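Transcriptional repressor of the blcABC operon (Agrobacterium tumefaciens, PDB 3MQ0) represses transcription of the blcABC operon, probably by binding DNA through a helix-turn-helix domain, and is regulated through its oligomerization. Local coordinates at residues Gly217-Ala223 and Ile236-Arg242. Residues are numbered along the deposited sequence; the frame is centred on the assembly and turned at random.
Sequences GMLCIGA and IAISLIR
Leu-219 pairs with Leu-240 across an antiparallel beta hairpin, as a hydrogen-bonded pair; the hairpin supplies two neighbouring strands in the six-stranded sheet of the GAF-fold domain found at the C-terminal end of IclR-type regulators. Their backbones close a ring of two bonds, Leu-219 N to Leu-240 O and Leu-240 N to Leu-219 O, both 2.9 Å. Ile-221 with Ile-238 and Ala-223 with Ile-236 repeat the pattern.

The tight side of the ladder is the face carrying these residues, which helix 247-267 covers through Ile-250, Leu-253 and Ala-261. There the leucines stand side by side and point the same way, with CD2 of Leu-219 4.0 Å from CD1 of Leu-240. Ile-221 and Ile-238 are also aligned; CG1 of Ile-238 sits between its own backbone N and carbonyl carbon (chi1 59°), a turn that brings it within 3.9 Å of Ile-221 CB. On the other face the groups are smaller: Gly-222 lies beside Ala-237, and Cys-220 SG comes to 3.2 Å from Ser-239 OG, with Phe-147 touching the serine.

Packing slackens toward the hairpin's open end. Met-218 and Ile-241 form a non-hydrogen-bonded pair whose side chains diverge, both partly exposed, and Gly-217 is open to solvent. Arg-242 bends across that end, its CB 3.9 Å from Leu-219 CB, and its guanidinium donates from NH2 to Ala-245 O. Just past the strand ends, the bond from Arg-242 N to Gly-217 O (3.0 Å) is nearly straight at the hydrogen (174°), yet the donor stands 41° out of the carbonyl plane.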
loop_
_atom_site.group_PDB
_atom_site.type_symbol
_atom_site.label_atom_id
_atom_site.label_comp_id
_atom_site.label_asym_id
_atom_site.label_seq_id
_atom_site.Cartn_x
_atom_site.Cartn_y
_atom_site.Cartn_z
ATOM N N GLY B 217 16.827 -16.453 36.592
ATOM C CA GLY B 217 18.139 -16.559 35.988
ATOM C C GLY B 217 18.184 -16.305 34.490
ATOM O O GLY B 217 19.260 -16.293 33.901
ATOM N N MET B 218 17.026 -16.113 33.868
ATOM C CA MET B 218 16.985 -15.806 32.441
ATOM C C MET B 218 16.733 -14.330 32.247
ATOM O O MET B 218 15.804 -13.771 32.826
ATOM C CB MET B 218 15.900 -16.605 31.714
ATOM C CG MET B 218 15.808 -16.294 30.214
ATOM S SD MET B 218 14.734 -17.383 29.232
ATOM C CE MET B 218 13.123 -16.848 29.779
ATOM N N LEU B 219 17.563 -13.707 31.421
ATOM C CA LEU B 219 17.399 -12.305 31.062
ATOM C C LEU B 219 17.122 -12.195 29.567
ATOM O O LEU B 219 17.817 -12.824 28.775
ATOM C CB LEU B 219 18.687 -11.561 31.419
ATOM C CG LEU B 219 18.933 -10.255 30.679
ATOM C CD1 LEU B 219 18.134 -9.195 31.364
ATOM C CD2 LEU B 219 20.423 -9.925 30.704
ATOM N N CYS B 220 16.091 -11.439 29.179
ATOM C CA CYS B 220 15.816 -11.193 27.772
ATOM C C CYS B 220 15.839 -9.700 27.454
ATOM O O CYS B 220 15.503 -8.860 28.295
ATOM C CB CYS B 220 14.460 -11.767 27.347
ATOM S SG CYS B 220 14.211 -13.479 27.884
ATOM N N ILE B 221 16.229 -9.386 26.226
ATOM C CA ILE B 221 16.265 -8.014 25.743
ATOM C C ILE B 221 15.436 -7.971 24.468
ATOM O O ILE B 221 15.652 -8.802 23.575
ATOM C CB ILE B 221 17.713 -7.621 25.414
ATOM C CG1 ILE B 221 18.580 -7.851 26.656
ATOM C CG2 ILE B 221 17.776 -6.181 24.950
ATOM C CD1 ILE B 221 20.070 -7.770 26.391
ATOM N N GLY B 222 14.495 -7.023 24.371
ATOM C CA GLY B 222 13.559 -7.016 23.248
ATOM C C GLY B 222 13.562 -5.749 22.420
ATOM O O GLY B 222 13.928 -4.690 22.917
ATOM N N ALA B 223 13.159 -5.862 21.156
ATOM C CA ALA B 223 12.988 -4.696 20.294
ATOM C C ALA B 223 11.810 -4.900 19.345
ATOM O O ALA B 223 11.382 -6.028 19.097
ATOM C CB ALA B 223 14.257 -4.431 19.489
ATOM N N ILE B 236 11.263 -8.909 18.544
ATOM C CA ILE B 236 12.412 -9.793 18.532
ATOM C C ILE B 236 13.110 -9.681 19.885
ATOM O O ILE B 236 13.172 -8.583 20.464
ATOM C CB ILE B 236 13.374 -9.464 17.374
ATOM C CG1 ILE B 236 14.545 -10.431 17.353
ATOM C CG2 ILE B 236 13.918 -8.030 17.461
ATOM C CD1 ILE B 236 15.486 -10.195 16.153
ATOM N N ALA B 237 13.612 -10.797 20.405
ATOM C CA ALA B 237 14.336 -10.736 21.682
ATOM C C ALA B 237 15.534 -11.658 21.670
ATOM O O ALA B 237 15.544 -12.668 20.982
ATOM C CB ALA B 237 13.403 -11.112 22.852
ATOM N N ILE B 238 16.537 -11.321 22.460
ATOM C CA ILE B 238 17.586 -12.282 22.726
ATOM C C ILE B 238 17.462 -12.685 24.184
ATOM O O ILE B 238 17.018 -11.895 25.020
ATOM C CB ILE B 238 18.982 -11.721 22.425
ATOM C CG1 ILE B 238 19.254 -10.480 23.270
ATOM C CG2 ILE B 238 19.113 -11.390 20.929
ATOM C CD1 ILE B 238 20.566 -9.781 22.905
ATOM N N SER B 239 17.851 -13.904 24.493
ATOM C CA SER B 239 17.852 -14.460 25.825
ATOM C C SER B 239 19.248 -14.919 26.239
ATOM O O SER B 239 19.924 -15.475 25.472
ATOM C CB SER B 239 16.946 -15.678 25.872
ATOM O OG SER B 239 15.638 -15.295 25.639
ATOM N N LEU B 240 19.604 -14.668 27.482
ATOM C CA LEU B 240 20.899 -15.113 27.986
ATOM C C LEU B 240 20.815 -15.334 29.482
ATOM O O LEU B 240 19.804 -15.011 30.113
ATOM C CB LEU B 240 21.988 -14.082 27.670
ATOM C CG LEU B 240 21.707 -12.646 28.113
ATOM C CD1 LEU B 240 22.997 -11.934 28.452
ATOM C CD2 LEU B 240 20.956 -11.891 27.011
ATOM N N ILE B 241 21.877 -15.899 30.050
ATOM C CA ILE B 241 21.959 -16.078 31.490
ATOM C C ILE B 241 22.244 -14.733 32.163
ATOM O O ILE B 241 23.246 -14.081 31.868
ATOM C CB ILE B 241 23.059 -17.085 31.854
ATOM C CG1 ILE B 241 22.731 -18.451 31.253
ATOM C CG2 ILE B 241 23.225 -17.169 33.368
ATOM C CD1 ILE B 241 21.417 -19.028 31.744
ATOM N N ARG B 242 21.360 -14.330 33.073
ATOM C CA ARG B 242 21.441 -13.020 33.727
ATOM C C ARG B 242 22.762 -12.799 34.461
ATOM O O ARG B 242 23.401 -11.762 34.306
ATOM C CB ARG B 242 20.273 -12.843 34.701
ATOM C CG ARG B 242 20.603 -12.043 35.965
ATOM C CD ARG B 242 20.418 -10.532 35.781
ATOM N NE ARG B 242 21.622 -9.855 35.294
ATOM C CZ ARG B 242 21.784 -8.533 35.290
ATOM N NH1 ARG B 242 20.823 -7.743 35.751
ATOM N NH2 ARG B 242 22.907 -7.998 34.832
#